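Local atomic coordinates of peptidase M3B, oligoendopeptidase F (Enterococcus faecium, PDB entry 2QR4), a protein that probably hydrolyses peptide bonds within oligopeptides, as a metallopeptidase of family M3. Residues A[161-165]-A[175-179]; A[165-169]-A[187-192]. All blocks are in the same frame, centred on the assembly; numbering follows the deposited sequence. Where two conformers were deposited one is given.

After helix 143-160 the chain runs through 161-165 into the short strand 165-167, turns back through strand 173-175 and enters helix 178-185. Contact 1, between 161-165 and 175-179, closes this first loop: its Thr165-Gln175 pair lies in the two-stranded antiparallel sheet. Contact 2 starts from the same strand, sharing Thr165 in its range, and joins 165-169 to 187-192, closing a longer loop that takes in the return strand and helix 178-185. The two loops therefore overlap without nesting. They meet where Leu176 CD2 packs on Ile166 CG2. Together they tie the small hairpin to the starts of helix 178-185 and helix 190-206.

Contact 1: residues A[161-165]-A[175-179]; sequences LVFPT and QLSHG
The Phe163 ring turns its edge to one face of the His178 imidazole, a T-shaped pair with centroids 5.3 Å apart and planes at 75°. Phe163 CE2 lies 3.9 Å from His178 NE2, offset toward the rim of the imidazole, while CZ approaches His178 CE1. Ser177 CA and Leu176 O come up to the phenyl ring obliquely. Leu200 and Val203 of helix 190-206 also touch Phe163, and a hydrogen bond from His178 NE2 to Asn157 O, at the end of helix 143-160, holds the imidazole in place. At the stem of the ring, Phe163 CB packs on Leu176 CB at 3.6 Å.

The backbones meet at the mouth of a two-stranded antiparallel hairpin, where Thr165 and Gln175 form a non-hydrogen-bonded pair. Next to it, Leu176 N gives a hydrogen bond to Pro164 O at 3.3 Å, and Leu176 CD2 reaches across to Pro164 CD at 4.0 Å. The Gln175 chain, bent at chi2 (79°), folds its amide back over the hairpin end. There NE2 bonds to Leu176 O at 3.2 Å, on a lone pair in the carbonyl plane, and weakly to Phe163 O. A water accepts from Phe163 N and donates to Leu176 O at 2.7 Å, giving that carbonyl a second partner. Ser177, at the N-cap of helix 178-185, weakly accepts the N-H of Val180 at its OG.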
loop_
_atom_site.group_PDB
_atom_site.type_symbol
_atom_site.label_atom_id
_atom_site.label_comp_id
_atom_site.label_asym_id
_atom_site.label_seq_id
_atom_site.Cartn_x
_atom_site.Cartn_y
_atom_site.Cartn_z
ATOM N N LEU A 161 8.105 8.107 -11.311
ATOM C CA LEU A 161 8.285 7.644 -12.699
ATOM C C LEU A 161 8.922 8.714 -13.588
ATOM O O LEU A 161 8.524 9.872 -13.546
ATOM C CB LEU A 161 6.951 7.233 -13.325
ATOM C CG LEU A 161 6.264 5.975 -12.797
ATOM C CD1 LEU A 161 5.103 5.608 -13.686
ATOM C CD2 LEU A 161 7.224 4.847 -12.728
ATOM N N VAL A 162 9.930 8.347 -14.376
ATOM C CA VAL A 162 10.353 9.236 -15.459
ATOM C C VAL A 162 10.324 8.462 -16.774
ATOM O O VAL A 162 10.685 7.284 -16.829
ATOM C CB VAL A 162 11.723 9.985 -15.236
ATOM C CG1 VAL A 162 12.181 9.939 -13.785
ATOM C CG2 VAL A 162 12.793 9.459 -16.157
ATOM N N PHE A 163 9.854 9.135 -17.820
ATOM C CA PHE A 163 9.588 8.501 -19.105
ATOM C C PHE A 163 10.701 8.784 -20.101
ATOM O O PHE A 163 11.477 9.724 -19.919
ATOM C CB PHE A 163 8.234 8.978 -19.634
ATOM C CG PHE A 163 7.091 8.607 -18.744
ATOM C CD1 PHE A 163 6.443 7.392 -18.902
ATOM C CD2 PHE A 163 6.696 9.445 -17.715
ATOM C CE1 PHE A 163 5.397 7.027 -18.061
ATOM C CE2 PHE A 163 5.646 9.089 -16.880
ATOM C CZ PHE A 163 5.002 7.875 -17.055
ATOM N N PRO A 164 10.789 7.980 -21.165
ATOM C CA PRO A 164 11.964 8.180 -21.990
ATOM C C PRO A 164 11.858 9.439 -22.845
ATOM O O PRO A 164 10.822 10.098 -22.878
ATOM C CB PRO A 164 12.023 6.917 -22.878
ATOM C CG PRO A 164 10.828 6.095 -22.542
ATOM C CD PRO A 164 9.906 6.922 -21.685
ATOM N N THR A 165 12.962 9.755 -23.503
ATOM C CA THR A 165 13.060 10.791 -24.511
ATOM C C THR A 165 12.590 10.248 -25.859
ATOM O O THR A 165 12.805 9.082 -26.170
ATOM C CB THR A 165 14.556 11.203 -24.629
ATOM O OG1 THR A 165 14.773 12.424 -23.918
ATOM C CG2 THR A 165 14.999 11.351 -26.073
ATOM N N GLN A 175 11.387 15.421 -23.960
ATOM C CA GLN A 175 11.196 14.633 -22.757
ATOM C C GLN A 175 9.720 14.300 -22.570
ATOM O O GLN A 175 8.893 15.197 -22.436
ATOM C CB GLN A 175 11.692 15.422 -21.543
ATOM C CG GLN A 175 11.343 14.792 -20.209
ATOM C CD GLN A 175 12.269 13.647 -19.862
ATOM O OE1 GLN A 175 13.425 13.856 -19.502
ATOM N NE2 GLN A 175 11.763 12.424 -19.972
ATOM N N LEU A 176 9.391 13.013 -22.568
ATOM C CA LEU A 176 8.031 12.575 -22.266
ATOM C C LEU A 176 7.702 12.816 -20.799
ATOM O O LEU A 176 8.582 12.729 -19.926
ATOM C CB LEU A 176 7.876 11.086 -22.558
ATOM C CG LEU A 176 7.072 10.533 -23.724
ATOM C CD1 LEU A 176 6.946 11.501 -24.868
ATOM C CD2 LEU A 176 7.747 9.251 -24.160
ATOM N N SER A 177 6.426 13.075 -20.534
ATOM C CA SER A 177 5.939 13.361 -19.196
ATOM C C SER A 177 4.426 13.413 -19.264
ATOM O O SER A 177 3.862 13.483 -20.351
ATOM C CB SER A 177 6.454 14.723 -18.720
ATOM O OG SER A 177 5.793 15.741 -19.427
ATOM N N HIS A 178 3.774 13.398 -18.105
ATOM C CA HIS A 178 2.317 13.527 -18.036
ATOM C C HIS A 178 1.811 14.836 -18.645
ATOM O O HIS A 178 0.764 14.858 -19.296
ATOM C CB HIS A 178 1.830 13.407 -16.593
ATOM C CG HIS A 178 2.053 12.052 -15.997
ATOM N ND1 HIS A 178 1.553 10.900 -16.565
ATOM C CD2 HIS A 178 2.715 11.666 -14.879
ATOM C CE1 HIS A 178 1.894 9.860 -15.820
ATOM N NE2 HIS A 178 2.603 10.299 -14.795
ATOM N N GLY A 179 2.556 15.922 -18.439
ATOM C CA GLY A 179 2.164 17.228 -18.956
ATOM C C GLY A 179 2.142 17.325 -20.474
ATOM O O GLY A 179 1.323 18.029 -21.051
HETATM O O HOH W 1 9.283 12.066 -17.439
#

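Contact 2: residues A[165-169]-A[187-192]; sequences TIEGE and STDRRV
Arg191 reaches from the first turn of helix 190-206 to the end of strand 165-167, and its guanidinium meets two successive carbonyls there. From CB the chain runs out extended, with CG anti to the backbone N (chi1 166°), then bends at chi3 (75°), which brings CZ and the two terminal nitrogens to the strand end. CZ lies 3.8 Å from Glu167 CD, which sits over one face of the guanidinium. At the tip, NH1 donates to Glu167 O at 3.0 Å, from above the carbonyl plane although the oxygen is in the plane of the guanidinium. NH2 adds weak bonds to the same oxygen and to Gly168 O, the latter at 2.6 Å. The Glu167 carboxylate stacks on the guanidinium with planes 17° apart; its OE1 is 3.5 Å from Arg191 NH2, a salt bridge of charges alone.

Beside the arginine, Val192 CG2 packs against Gly168 O at 3.4 Å. Farther along, Glu169 OE1 lies 3.1 Å from Ser187 OG in the conformer given, a weak and doubtful link, since Glu169 has a second conformer. Ser187 OG accepts from Asp189 N at 2.8 Å, forming an ST turn, and Asp189, the N-cap, takes a weak bond from Arg191 N through OD1. Arg191 thus serves the strand end through its N-H groups and Glu167 through its face, so its positive charge is probably partly balanced by a carboxylate that receives no directed bond from it.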
loop_
_atom_site.group_PDB
_atom_site.type_symbol
_atom_site.label_atom_id
_atom_site.label_comp_id
_atom_site.label_asym_id
_atom_site.label_seq_id
_atom_site.Cartn_x
_atom_site.Cartn_y
_atom_site.Cartn_z
ATOM N N THR A 165 12.962 9.755 -23.503
ATOM C CA THR A 165 13.060 10.791 -24.511
ATOM C C THR A 165 12.590 10.248 -25.859
ATOM O O THR A 165 12.805 9.082 -26.170
ATOM C CB THR A 165 14.556 11.203 -24.629
ATOM O OG1 THR A 165 14.773 12.424 -23.918
ATOM C CG2 THR A 165 14.999 11.351 -26.073
ATOM N N ILE A 166 11.964 11.090 -26.666
ATOM C CA ILE A 166 11.673 10.726 -28.044
ATOM C C ILE A 166 12.189 11.820 -28.971
ATOM O O ILE A 166 12.642 12.864 -28.506
ATOM C CB ILE A 166 10.156 10.582 -28.282
ATOM C CG1 ILE A 166 9.453 11.921 -28.024
ATOM C CG2 ILE A 166 9.581 9.476 -27.411
ATOM C CD1 ILE A 166 8.008 11.984 -28.469
ATOM N N GLU A 167 12.112 11.585 -30.281
ATOM C CA GLU A 167 12.318 12.662 -31.249
ATOM C C GLU A 167 10.984 13.347 -31.466
ATOM O O GLU A 167 9.996 12.689 -31.785
ATOM C CB GLU A 167 12.842 12.140 -32.593
ATOM C CG GLU A 167 13.300 13.275 -33.518
ATOM C CD GLU A 167 13.368 12.888 -34.992
ATOM O OE1 GLU A 167 13.136 13.774 -35.843
ATOM O OE2 GLU A 167 13.648 11.711 -35.304
ATOM N N GLY A 168 10.956 14.666 -31.305
ATOM C CA GLY A 168 9.705 15.416 -31.351
ATOM C C GLY A 168 9.214 15.889 -32.713
ATOM O O GLY A 168 9.573 15.335 -33.753
ATOM N N GLU A 169 8.371 16.917 -32.719
ATOM C CA GLU A 169 7.724 17.353 -33.959
ATOM C C GLU A 169 8.667 18.058 -34.931
ATOM O O GLU A 169 8.544 17.904 -36.148
ATOM C CB GLU A 169 6.509 18.238 -33.671
ATOM C CG GLU A 169 5.285 17.475 -33.200
ATOM C CD GLU A 169 4.005 18.062 -33.751
ATOM O OE1 GLU A 169 3.005 18.128 -33.013
ATOM O OE2 GLU A 169 4.003 18.459 -34.928
ATOM N N SER A 187 -0.783 14.932 -32.111
ATOM C CA SER A 187 0.037 15.481 -33.177
ATOM C C SER A 187 -0.395 14.943 -34.540
ATOM O O SER A 187 -0.831 13.795 -34.663
ATOM C CB SER A 187 1.511 15.155 -32.913
ATOM O OG SER A 187 2.281 15.320 -34.089
ATOM N N THR A 188 -0.274 15.769 -35.569
ATOM C CA THR A 188 -0.610 15.317 -36.913
ATOM C C THR A 188 0.559 14.526 -37.470
ATOM O O THR A 188 0.470 13.929 -38.543
ATOM C CB THR A 188 -0.925 16.488 -37.851
ATOM O OG1 THR A 188 0.264 17.263 -38.057
ATOM C CG2 THR A 188 -2.017 17.370 -37.253
ATOM N N ASP A 189 1.660 14.530 -36.728
ATOM C CA ASP A 189 2.848 13.787 -37.118
ATOM C C ASP A 189 2.775 12.390 -36.495
ATOM O O ASP A 189 3.112 12.187 -35.328
ATOM C CB ASP A 189 4.109 14.547 -36.690
ATOM C CG ASP A 189 5.385 13.837 -37.084
ATOM O OD1 ASP A 189 5.346 12.620 -37.367
ATOM O OD2 ASP A 189 6.440 14.501 -37.103
ATOM N N ARG A 190 2.329 11.430 -37.295
ATOM C CA ARG A 190 2.073 10.083 -36.817
ATOM C C ARG A 190 3.261 9.430 -36.122
ATOM O O ARG A 190 3.086 8.681 -35.171
ATOM C CB ARG A 190 1.593 9.181 -37.955
ATOM C CG ARG A 190 0.989 7.904 -37.425
ATOM C CD ARG A 190 0.473 7.033 -38.528
ATOM N NE ARG A 190 -0.410 6.005 -37.991
ATOM C CZ ARG A 190 -0.651 4.849 -38.596
ATOM N NH1 ARG A 190 -1.471 3.971 -38.043
ATOM N NH2 ARG A 190 -0.065 4.570 -39.757
ATOM N N ARG A 191 4.465 9.695 -36.603
ATOM C CA ARG A 191 5.645 9.067 -36.022
ATOM C C ARG A 191 5.795 9.499 -34.568
ATOM O O ARG A 191 6.186 8.711 -33.707
ATOM C CB ARG A 191 6.902 9.425 -36.830
ATOM C CG ARG A 191 8.209 9.093 -36.130
ATOM C CD ARG A 191 9.420 9.810 -36.757
ATOM N NE ARG A 191 9.501 11.236 -36.427
ATOM C CZ ARG A 191 9.714 11.719 -35.201
ATOM N NH1 ARG A 191 9.847 10.902 -34.158
ATOM N NH2 ARG A 191 9.781 13.033 -35.011
ATOM N N VAL A 192 5.472 10.762 -34.304
ATOM C CA VAL A 192 5.579 11.336 -32.969
ATOM C C VAL A 192 4.540 10.728 -32.027
ATOM O O VAL A 192 4.835 10.408 -30.869
ATOM C CB VAL A 192 5.434 12.868 -33.041
ATOM C CG1 VAL A 192 5.019 13.454 -31.693
ATOM C CG2 VAL A 192 6.729 13.480 -33.548
#